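Local coordinates for protein beta-galactosidase (Trichoderma reesei, PDB 3OGS) that probably hydrolyses terminal non-reducing beta-D-galactose residues in beta-D-galactosides, at residues G45-F50 against N71-Y76; N320-F325 against Y342-S347. All coordinates share one frame; numbering follows the deposited sequence.

Contact 1 of 2, residues G45-F50 against N71-Y76. With IPT (1-methylethyl 1-thio-beta-D-galactopyranoside), chain E.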
ATOM      1  N   GLY A  45       7.705  -5.293  -3.693  1.00 11.54           N
ATOM      2  CA  GLY A  45       6.378  -4.673  -3.535  1.00 13.10           C
ATOM      3  C   GLY A  45       6.326  -3.847  -2.248  1.00 12.32           C
ATOM      4  O   GLY A  45       6.852  -4.307  -1.222  1.00 13.26           O
ATOM      5  N   GLU A  46       5.704  -2.645  -2.246  1.00 11.67           N
ATOM      6  CA  GLU A  46       5.606  -1.865  -0.984  1.00 12.85           C
ATOM      7  C   GLU A  46       4.457  -2.333  -0.063  1.00 12.23           C
ATOM      8  O   GLU A  46       3.333  -2.448  -0.557  1.00 11.15           O
ATOM      9  CB  GLU A  46       5.412  -0.346  -1.314  1.00 13.90           C
ATOM     10  CG  GLU A  46       5.557   0.584  -0.044  1.00 15.05           C
ATOM     11  CD  GLU A  46       7.000   1.131   0.232  1.00 14.08           C
ATOM     12  OE1 GLU A  46       8.016   0.851  -0.534  1.00 13.84           O
ATOM     13  OE2 GLU A  46       7.109   1.906   1.225  1.00 12.52           O
ATOM     14  N   VAL A  47       4.719  -2.601   1.237  1.00 11.22           N
ATOM     15  CA  VAL A  47       3.707  -2.981   2.271  1.00 13.31           C
ATOM     16  C   VAL A  47       4.068  -2.192   3.571  1.00 13.05           C
ATOM     17  O   VAL A  47       5.270  -2.109   3.957  1.00 14.19           O
ATOM     18  CB  VAL A  47       3.746  -4.507   2.613  1.00 13.53           C
ATOM     19  CG1 VAL A  47       2.843  -4.900   3.827  1.00 13.73           C
ATOM     20  CG2 VAL A  47       3.493  -5.439   1.338  1.00 13.40           C
ATOM     21  N   HIS A  48       3.090  -1.603   4.262  1.00 12.63           N
ATOM     22  CA  HIS A  48       3.373  -0.818   5.449  1.00 11.83           C
ATOM     23  C   HIS A  48       2.820  -1.541   6.712  1.00 10.82           C
ATOM     24  O   HIS A  48       1.565  -1.547   6.900  1.00 12.73           O
ATOM     25  CB  HIS A  48       2.824   0.687   5.349  1.00 13.34           C
ATOM     26  CG  HIS A  48       3.432   1.491   4.215  1.00 12.65           C
ATOM     27  ND1 HIS A  48       2.855   2.640   3.704  1.00 13.60           N
ATOM     28  CD2 HIS A  48       4.601   1.335   3.534  1.00 11.55           C
ATOM     29  CE1 HIS A  48       3.601   3.135   2.726  1.00 13.54           C
ATOM     30  NE2 HIS A  48       4.679   2.359   2.597  1.00 11.01           N
ATOM     31  N   PRO A  49       3.713  -2.104   7.590  1.00 10.80           N
ATOM     32  CA  PRO A  49       3.189  -2.923   8.730  1.00 11.86           C
ATOM     33  C   PRO A  49       2.197  -2.219   9.627  1.00 12.63           C
ATOM     34  O   PRO A  49       1.203  -2.838  10.106  1.00 13.28           O
ATOM     35  CB  PRO A  49       4.421  -3.383   9.517  1.00 13.56           C
ATOM     36  CG  PRO A  49       5.610  -2.557   9.081  1.00 15.38           C
ATOM     37  CD  PRO A  49       5.190  -1.959   7.604  1.00 11.63           C
ATOM     38  N   PHE A  50       2.405  -0.916   9.843  1.00 11.96           N
ATOM     39  CA  PHE A  50       1.477  -0.135  10.703  1.00 13.96           C
ATOM     40  C   PHE A  50       0.041   0.042  10.150  1.00 12.85           C
ATOM     41  O   PHE A  50      -0.868   0.488  10.874  1.00 14.60           O
ATOM     42  CB  PHE A  50       2.143   1.245  11.113  1.00 13.73           C
ATOM     43  CG  PHE A  50       2.564   2.112   9.902  1.00 14.66           C
ATOM     44  CD1 PHE A  50       1.622   2.920   9.244  1.00 12.82           C
ATOM     45  CD2 PHE A  50       3.892   2.096   9.420  1.00 12.60           C
ATOM     46  CE1 PHE A  50       1.993   3.709   8.075  1.00 12.64           C
ATOM     47  CE2 PHE A  50       4.264   2.911   8.269  1.00 12.82           C
ATOM     48  CZ  PHE A  50       3.296   3.674   7.608  1.00 12.60           C
ATOM     49  N   ASN A  71      10.683 -11.227  -5.111  1.00 12.17           N
ATOM     50  CA  ASN A  71      11.600 -11.758  -4.025  1.00 12.32           C
ATOM     51  C   ASN A  71      11.792 -10.843  -2.771  1.00 12.69           C
ATOM     52  O   ASN A  71      12.485 -11.233  -1.755  1.00 14.11           O
ATOM     53  CB  ASN A  71      12.973 -12.097  -4.658  1.00 10.08           C
ATOM     54  CG  ASN A  71      13.474 -10.943  -5.609  1.00 11.96           C
ATOM     55  OD1 ASN A  71      13.363  -9.729  -5.291  1.00 13.15           O
ATOM     56  ND2 ASN A  71      14.122 -11.328  -6.693  1.00 16.21           N
ATOM     57  N   THR A  72      11.215  -9.623  -2.836  1.00 11.47           N
ATOM     58  CA  THR A  72      11.470  -8.515  -1.855  1.00 10.54           C
ATOM     59  C   THR A  72      10.161  -7.744  -1.557  1.00 11.34           C
ATOM     60  O   THR A  72       9.275  -7.591  -2.451  1.00 12.55           O
ATOM     61  CB  THR A  72      12.599  -7.580  -2.396  1.00 12.01           C
ATOM     62  OG1 THR A  72      13.792  -8.356  -2.718  1.00 14.74           O
ATOM     63  CG2 THR A  72      12.970  -6.404  -1.443  1.00 13.43           C
ATOM     64  N   VAL A  73      10.063  -7.225  -0.320  1.00 11.22           N
ATOM     65  CA  VAL A  73       9.071  -6.229   0.105  1.00 10.07           C
ATOM     66  C   VAL A  73       9.809  -4.982   0.731  1.00 10.94           C
ATOM     67  O   VAL A  73      10.883  -5.164   1.403  1.00 10.35           O
ATOM     68  CB  VAL A  73       8.150  -6.900   1.171  1.00 10.76           C
ATOM     69  CG1 VAL A  73       7.459  -5.795   2.020  1.00 11.26           C
ATOM     70  CG2 VAL A  73       7.076  -7.761   0.409  1.00 13.66           C
ATOM     71  N   SER A  74       9.334  -3.759   0.387  1.00  9.54           N
ATOM     72  CA  SER A  74       9.879  -2.453   0.914  1.00  7.71           C
ATOM     73  C   SER A  74       8.889  -1.961   1.916  1.00 11.29           C
ATOM     74  O   SER A  74       7.664  -2.133   1.654  1.00 12.42           O
ATOM     75  CB  SER A  74       9.973  -1.486  -0.295  1.00  8.60           C
ATOM     76  OG  SER A  74      10.339  -0.188   0.179  1.00 12.19           O
ATOM     77  N   PHE A  75       9.337  -1.360   3.065  1.00 11.27           N
ATOM     78  CA  PHE A  75       8.409  -0.930   4.129  1.00 10.91           C
ATOM     79  C   PHE A  75       8.886   0.381   4.811  1.00 11.88           C
ATOM     80  O   PHE A  75      10.116   0.539   5.060  1.00 12.42           O
ATOM     81  CB  PHE A  75       8.138  -2.044   5.244  1.00 11.29           C
ATOM     82  CG  PHE A  75       9.323  -2.379   6.155  1.00 11.72           C
ATOM     83  CD1 PHE A  75      10.386  -3.248   5.772  1.00 11.96           C
ATOM     84  CD2 PHE A  75       9.419  -1.736   7.445  1.00 14.11           C
ATOM     85  CE1 PHE A  75      11.468  -3.545   6.688  1.00 14.85           C
ATOM     86  CE2 PHE A  75      10.474  -2.017   8.366  1.00 14.05           C
ATOM     87  CZ  PHE A  75      11.559  -2.863   7.950  1.00 12.23           C
ATOM     88  N   TYR A  76       7.927   1.264   5.140  1.00 11.00           N
ATOM     89  CA  TYR A  76       8.164   2.419   6.074  1.00 10.46           C
ATOM     90  C   TYR A  76       7.981   1.989   7.566  1.00 11.72           C
ATOM     91  O   TYR A  76       7.198   1.022   7.845  1.00 12.13           O
ATOM     92  CB  TYR A  76       7.212   3.649   5.795  1.00 10.28           C
ATOM     93  CG  TYR A  76       7.572   4.482   4.528  1.00  9.13           C
ATOM     94  CD1 TYR A  76       8.920   4.945   4.290  1.00  9.71           C
ATOM     95  CD2 TYR A  76       6.579   4.868   3.639  1.00  8.07           C
ATOM     96  CE1 TYR A  76       9.205   5.804   3.113  1.00 11.00           C
ATOM     97  CE2 TYR A  76       6.833   5.712   2.509  1.00  9.50           C
ATOM     98  CZ  TYR A  76       8.163   6.150   2.249  1.00  9.93           C
ATOM     99  OH  TYR A  76       8.376   6.961   1.117  1.00 12.58           O
TER
HETATM  100  C1  IPT E1024       6.657  10.037  -3.013  1.00 13.67           C
HETATM  101  C2  IPT E1024       6.934   9.853  -1.497  1.00 11.24           C
HETATM  102  O2  IPT E1024       8.294   9.355  -1.327  1.00 15.00           O
HETATM  103  C3  IPT E1024       6.045   8.761  -0.887  1.00  9.53           C
HETATM  104  O3  IPT E1024       6.230   8.690   0.541  1.00 12.42           O
HETATM  105  C4  IPT E1024       4.526   8.975  -1.188  1.00  9.18           C
HETATM  106  O4  IPT E1024       4.172  10.235  -0.524  1.00 12.74           O
HETATM  107  C5  IPT E1024       4.351   9.089  -2.766  1.00 12.80           C
HETATM  108  O5  IPT E1024       5.243  10.159  -3.191  1.00 13.90           O
HETATM  109  C6  IPT E1024       2.889   9.366  -3.210  1.00 11.86           C
HETATM  110  O6  IPT E1024       1.961   8.327  -2.801  1.00 14.98           O
HETATM  111  S1  IPT E1024       7.447  11.571  -3.525  1.00 19.74           S
HETATM  112  C1' IPT E1024       7.046  11.346  -5.263  1.00 21.96           C
HETATM  113  C2' IPT E1024       5.989  12.262  -5.922  1.00 26.10           C
HETATM  114  C3' IPT E1024       8.305  11.378  -6.091  1.00 27.35           C

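Contact 2 of 2, residues N320-F325 against Y342-S347. With IPT (1-methylethyl 1-thio-beta-D-galactopyranoside), chain E.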
ATOM      1  N   ASN A 320      10.857  -1.291  -7.405  1.00 12.65           N
ATOM      2  CA  ASN A 320       9.862  -1.460  -6.341  1.00 12.72           C
ATOM      3  C   ASN A 320       8.559  -0.748  -6.718  1.00 14.12           C
ATOM      4  O   ASN A 320       8.602   0.465  -7.178  1.00 14.51           O
ATOM      5  CB  ASN A 320      10.392  -0.839  -5.044  1.00 13.75           C
ATOM      6  CG  ASN A 320       9.379  -0.925  -3.917  1.00 13.57           C
ATOM      7  OD1 ASN A 320       8.904  -2.041  -3.509  1.00 12.36           O
ATOM      8  ND2 ASN A 320       9.076   0.268  -3.324  1.00 14.99           N
ATOM      9  N   ILE A 321       7.439  -1.465  -6.556  1.00 12.39           N
ATOM     10  CA  ILE A 321       6.069  -1.004  -6.951  1.00 12.41           C
ATOM     11  C   ILE A 321       5.349  -0.370  -5.720  1.00 12.72           C
ATOM     12  O   ILE A 321       5.039  -1.073  -4.704  1.00 12.02           O
ATOM     13  CB  ILE A 321       5.228  -2.187  -7.635  1.00 11.64           C
ATOM     14  CG1 ILE A 321       5.932  -2.804  -8.871  1.00 11.36           C
ATOM     15  CG2 ILE A 321       3.705  -1.668  -7.940  1.00 13.21           C
ATOM     16  CD1 ILE A 321       6.272  -1.680  -9.974  1.00 15.73           C
ATOM     17  N   TYR A 322       5.150   0.990  -5.755  1.00 11.74           N
ATOM     18  CA  TYR A 322       4.526   1.753  -4.623  1.00 11.17           C
ATOM     19  C   TYR A 322       3.048   2.114  -4.981  1.00 12.21           C
ATOM     20  O   TYR A 322       2.892   2.855  -6.000  1.00 11.89           O
ATOM     21  CB  TYR A 322       5.320   3.055  -4.302  1.00  9.36           C
ATOM     22  CG  TYR A 322       4.835   3.822  -3.068  1.00  9.98           C
ATOM     23  CD1 TYR A 322       3.571   4.436  -3.042  1.00 12.34           C
ATOM     24  CD2 TYR A 322       5.633   3.881  -1.878  1.00 13.29           C
ATOM     25  CE1 TYR A 322       3.051   5.087  -1.856  1.00 13.10           C
ATOM     26  CE2 TYR A 322       5.132   4.551  -0.694  1.00 11.24           C
ATOM     27  CZ  TYR A 322       3.813   5.132  -0.680  1.00 11.03           C
ATOM     28  OH  TYR A 322       3.323   5.754   0.495  1.00 13.09           O
ATOM     29  N   MET A 323       1.977   1.598  -4.348  1.00 11.09           N
ATOM     30  CA  MET A 323       1.875   0.497  -3.269  1.00 10.25           C
ATOM     31  C   MET A 323       1.627  -0.877  -4.016  1.00 12.29           C
ATOM     32  O   MET A 323       1.147  -0.874  -5.172  1.00 12.03           O
ATOM     33  CB  MET A 323       0.610   0.778  -2.482  1.00 10.70           C
ATOM     34  CG  MET A 323       0.789   2.114  -1.562  1.00 11.43           C
ATOM     35  SD  MET A 323       2.278   2.044  -0.440  1.00 12.40           S
ATOM     36  CE  MET A 323       1.911   0.794   0.918  1.00  9.63           C
ATOM     37  N   THR A 324       1.952  -2.020  -3.387  1.00 11.52           N
ATOM     38  CA  THR A 324       1.486  -3.360  -3.846  1.00 12.92           C
ATOM     39  C   THR A 324       0.305  -3.806  -2.955  1.00 12.16           C
ATOM     40  O   THR A 324      -0.668  -4.395  -3.478  1.00 12.98           O
ATOM     41  CB  THR A 324       2.663  -4.352  -3.853  1.00 14.04           C
ATOM     42  OG1 THR A 324       3.658  -3.845  -4.837  1.00 15.00           O
ATOM     43  CG2 THR A 324       2.261  -5.793  -4.246  1.00 13.12           C
ATOM     44  N   PHE A 325       0.390  -3.613  -1.610  1.00 11.14           N
ATOM     45  CA  PHE A 325      -0.775  -3.748  -0.769  1.00 10.87           C
ATOM     46  C   PHE A 325      -0.789  -2.472   0.112  1.00 12.56           C
ATOM     47  O   PHE A 325       0.177  -2.200   0.817  1.00 13.78           O
ATOM     48  CB  PHE A 325      -0.650  -5.010   0.171  1.00 12.89           C
ATOM     49  CG  PHE A 325      -1.655  -4.997   1.311  1.00 11.80           C
ATOM     50  CD1 PHE A 325      -3.044  -5.207   1.063  1.00 12.56           C
ATOM     51  CD2 PHE A 325      -1.219  -4.741   2.646  1.00 13.85           C
ATOM     52  CE1 PHE A 325      -4.006  -5.150   2.186  1.00 12.03           C
ATOM     53  CE2 PHE A 325      -2.117  -4.703   3.753  1.00 14.68           C
ATOM     54  CZ  PHE A 325      -3.530  -4.914   3.547  1.00 13.39           C
ATOM     55  N   TYR A 342      -6.687   3.340   2.439  1.00  9.41           N
ATOM     56  CA  TYR A 342      -5.442   3.481   1.634  1.00  9.56           C
ATOM     57  C   TYR A 342      -5.377   2.293   0.600  1.00  9.40           C
ATOM     58  O   TYR A 342      -4.310   1.840   0.285  1.00 10.92           O
ATOM     59  CB  TYR A 342      -4.139   3.536   2.516  1.00 10.81           C
ATOM     60  CG  TYR A 342      -2.884   4.218   1.884  1.00 10.45           C
ATOM     61  CD1 TYR A 342      -2.951   5.546   1.350  1.00 10.78           C
ATOM     62  CD2 TYR A 342      -1.634   3.521   1.803  1.00 10.64           C
ATOM     63  CE1 TYR A 342      -1.762   6.226   0.827  1.00  8.55           C
ATOM     64  CE2 TYR A 342      -0.471   4.145   1.304  1.00 11.99           C
ATOM     65  CZ  TYR A 342      -0.548   5.527   0.787  1.00 11.34           C
ATOM     66  OH  TYR A 342       0.584   6.154   0.296  1.00 12.89           O
ATOM     67  N   ASP A 343      -6.504   1.919  -0.021  1.00 10.33           N
ATOM     68  CA  ASP A 343      -6.536   0.848  -1.091  1.00 10.99           C
ATOM     69  C   ASP A 343      -5.540   1.188  -2.261  1.00 10.71           C
ATOM     70  O   ASP A 343      -4.829   0.314  -2.704  1.00 11.39           O
ATOM     71  CB  ASP A 343      -7.945   0.700  -1.659  1.00 10.99           C
ATOM     72  CG  ASP A 343      -8.010  -0.381  -2.750  1.00 12.93           C
ATOM     73  OD1 ASP A 343      -8.228  -1.618  -2.487  1.00 12.49           O
ATOM     74  OD2 ASP A 343      -7.862   0.029  -3.947  1.00 12.25           O
ATOM     75  N   TYR A 344      -5.365   2.505  -2.545  1.00 12.67           N
ATOM     76  CA  TYR A 344      -4.412   3.015  -3.546  1.00 11.91           C
ATOM     77  C   TYR A 344      -4.723   2.572  -5.011  1.00 13.09           C
ATOM     78  O   TYR A 344      -3.942   2.929  -5.943  1.00 12.44           O
ATOM     79  CB  TYR A 344      -2.931   2.625  -3.151  1.00 11.69           C
ATOM     80  CG  TYR A 344      -1.872   3.658  -3.533  1.00  7.79           C
ATOM     81  CD1 TYR A 344      -1.637   4.842  -2.733  1.00  8.08           C
ATOM     82  CD2 TYR A 344      -0.999   3.433  -4.655  1.00  9.46           C
ATOM     83  CE1 TYR A 344      -0.637   5.803  -3.093  1.00 10.58           C
ATOM     84  CE2 TYR A 344       0.018   4.412  -5.032  1.00  8.41           C
ATOM     85  CZ  TYR A 344       0.170   5.582  -4.265  1.00 12.66           C
ATOM     86  OH  TYR A 344       1.171   6.494  -4.677  1.00 13.40           O
ATOM     87  N   GLY A 345      -5.815   1.789  -5.230  1.00 10.83           N
ATOM     88  CA  GLY A 345      -6.053   1.136  -6.584  1.00 11.03           C
ATOM     89  C   GLY A 345      -4.989   0.091  -6.869  1.00 11.31           C
ATOM     90  O   GLY A 345      -4.736  -0.208  -8.050  1.00 13.40           O
ATOM     91  N   ALA A 346      -4.396  -0.494  -5.790  1.00  9.66           N
ATOM     92  CA  ALA A 346      -3.170  -1.367  -5.932  1.00 10.12           C
ATOM     93  C   ALA A 346      -3.555  -2.781  -6.460  1.00 11.75           C
ATOM     94  O   ALA A 346      -4.750  -3.219  -6.500  1.00 11.10           O
ATOM     95  CB  ALA A 346      -2.413  -1.580  -4.529  1.00 10.46           C
ATOM     96  N   SER A 347      -2.534  -3.515  -6.854  1.00 11.62           N
ATOM     97  CA  SER A 347      -2.776  -4.926  -7.294  1.00 11.05           C
ATOM     98  C   SER A 347      -3.410  -5.896  -6.291  1.00 12.46           C
ATOM     99  O   SER A 347      -4.117  -6.877  -6.706  1.00 13.54           O
ATOM    100  CB  SER A 347      -1.469  -5.525  -7.882  1.00 14.08           C
ATOM    101  OG  SER A 347      -0.458  -5.698  -6.879  1.00 15.64           O
TER
HETATM  102  C1  IPT E1024       6.657  10.037  -3.013  1.00 13.67           C
HETATM  103  C2  IPT E1024       6.934   9.853  -1.497  1.00 11.24           C
HETATM  104  O2  IPT E1024       8.294   9.355  -1.327  1.00 15.00           O
HETATM  105  C3  IPT E1024       6.045   8.761  -0.887  1.00  9.53           C
HETATM  106  O3  IPT E1024       6.230   8.690   0.541  1.00 12.42           O
HETATM  107  C4  IPT E1024       4.526   8.975  -1.188  1.00  9.18           C
HETATM  108  O4  IPT E1024       4.172  10.235  -0.524  1.00 12.74           O
HETATM  109  C5  IPT E1024       4.351   9.089  -2.766  1.00 12.80           C
HETATM  110  O5  IPT E1024       5.243  10.159  -3.191  1.00 13.90           O
HETATM  111  C6  IPT E1024       2.889   9.366  -3.210  1.00 11.86           C
HETATM  112  O6  IPT E1024       1.961   8.327  -2.801  1.00 14.98           O
HETATM  113  S1  IPT E1024       7.447  11.571  -3.525  1.00 19.74           S
HETATM  114  C1' IPT E1024       7.046  11.346  -5.263  1.00 21.96           C
HETATM  115  C2' IPT E1024       5.989  12.262  -5.922  1.00 26.10           C
HETATM  116  C3' IPT E1024       8.305  11.378  -6.091  1.00 27.35           C
HETATM  117  O   HOH W   1       0.259  -2.625  -7.349  1.00 11.94           O

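Contact 1 of 2, residues G45-F50 against N71-Y76
Gly45 and Glu46 pair in parallel with Val73 and Ser74. Three backbone bonds join the strands. Gly45 N gives to Thr72 O at 3.0 Å, Ser74 N gives to Gly45 O, and Val47 N gives to Ser74 O.

A side-chain bond runs beside them. Glu46 CG is anti to the backbone N (chi1 -170°) and the chain bends at chi2, which swings the carboxylate across to Ser74 and Tyr76. Ser74 OG donates to Glu46 OE1 at 2.6 Å and meets it from above the carboxylate plane. The other oxygen, Glu46 OE2, receives His48 NE2 at 2.8 Å on its anti lone pair, exactly in the imidazole plane. Arg114 forms a salt bridge to OE2. These bonds should fix the rotation of the carboxylate and favour its charged form.

Glu46 OE2 also lies over one face of the Tyr76 ring, towards the rim. The His48 and Tyr76 side chains lie side by side, pointing the same way, with their rings oblique at 42°, and His48 NE2 comes to 3.3 Å from Tyr76 CD2.

Apolar contacts complete the join: Val47 CB on Val73 CG1 at 4.0 Å, Pro49 CD on Phe75 CB, and Phe50 CE2 on Tyr76 CB at 3.9 Å.

Tyr76 OH accepts a bond from galactoside O3 at 2.8 Å and also bonds Asn179. This is a beta-alpha-beta unit of a TIM barrel, with the galactose site at the C-terminal ends of its strands.

Contact 2 of 2, residues N320-F325 against Y342-S347
Tyr344 lays its ring against Met323 and Tyr322, where the barrel strand 318-322 runs out and a loop folds back over it. The loop makes a type I' beta turn from Asp343 to Ala346. Within it Asp343 OD2 accepts from Gly345 N, an Asx turn, and Asp343 also forms a salt bridge with Arg356.

Tyr344 can be followed outward. Its CB rests on Met323 CB at 4.0 Å. CG meets Met323 CG at 3.7 Å; that methylene sits over the ring face in a CH-pi contact, 17° off the normal. Met323 SD lies farther out above the same ring. CD2 and CE2 pass the backbone, with CE2 at 3.4 Å from Tyr322 O. CZ lies near Tyr322 CE1, where the Tyr322 edge is turned to the Tyr344 face in an offset edge-to-face pair, planes 71° apart. At the tip, Tyr344 OH donates to O6 of the bound galactoside at 2.7 Å, with O6 in the ring plane. A phenylalanine here lacks the hydroxyl and would probably leave O6 without this donor, its rotation less firmly fixed.

Met323 follows a cis peptide bond. Its CG stands anti to the carbonyl carbon (chi1 -71°), which sets it against both loop tyrosines, also 3.7 Å from Tyr342 CE2. The bends further along the chain turn SD back over the rim of the Tyr322 ring.

The loop's next residues close on the backbone. Ala346 CB packs on Thr324 O at 3.5 Å. A water bridges Met323 O and Ser347 N.

Tyr342 crosses Tyr322 at about a right angle. Its OH also bonds Glu122, a galactose-binding residue, and Tyr322 OH donates to Tyr342 OH at 2.8 Å, in the plane of the Tyr342 ring.

Overall arrangement
Contacts 1 and 2 meet in the barrel sheet, their centres about 10 Å apart; only the 320-325 side of contact 2 belongs to it, and 342-347 is loop. Strand 38-46 has 72-76 on one side and 318-322 on the other. Glu46 N lies 3.0 Å from Ile321 O, and Glu46 OE1 lies 3.0 Å from Asn320 ND2. Both are probable hydrogen bonds, so Glu46 ties the two contacts together through backbone and side chain. Both reach the galactoside, but at different atoms: contact 1 at O3 and contact 2 at O6. Glu122, Glu278, Asn120, Asn179 and Ala121 also hydrogen-bond the sugar. The Tyr76 and Tyr322 side chains are about 4 Å apart, where the two contacts meet beside it.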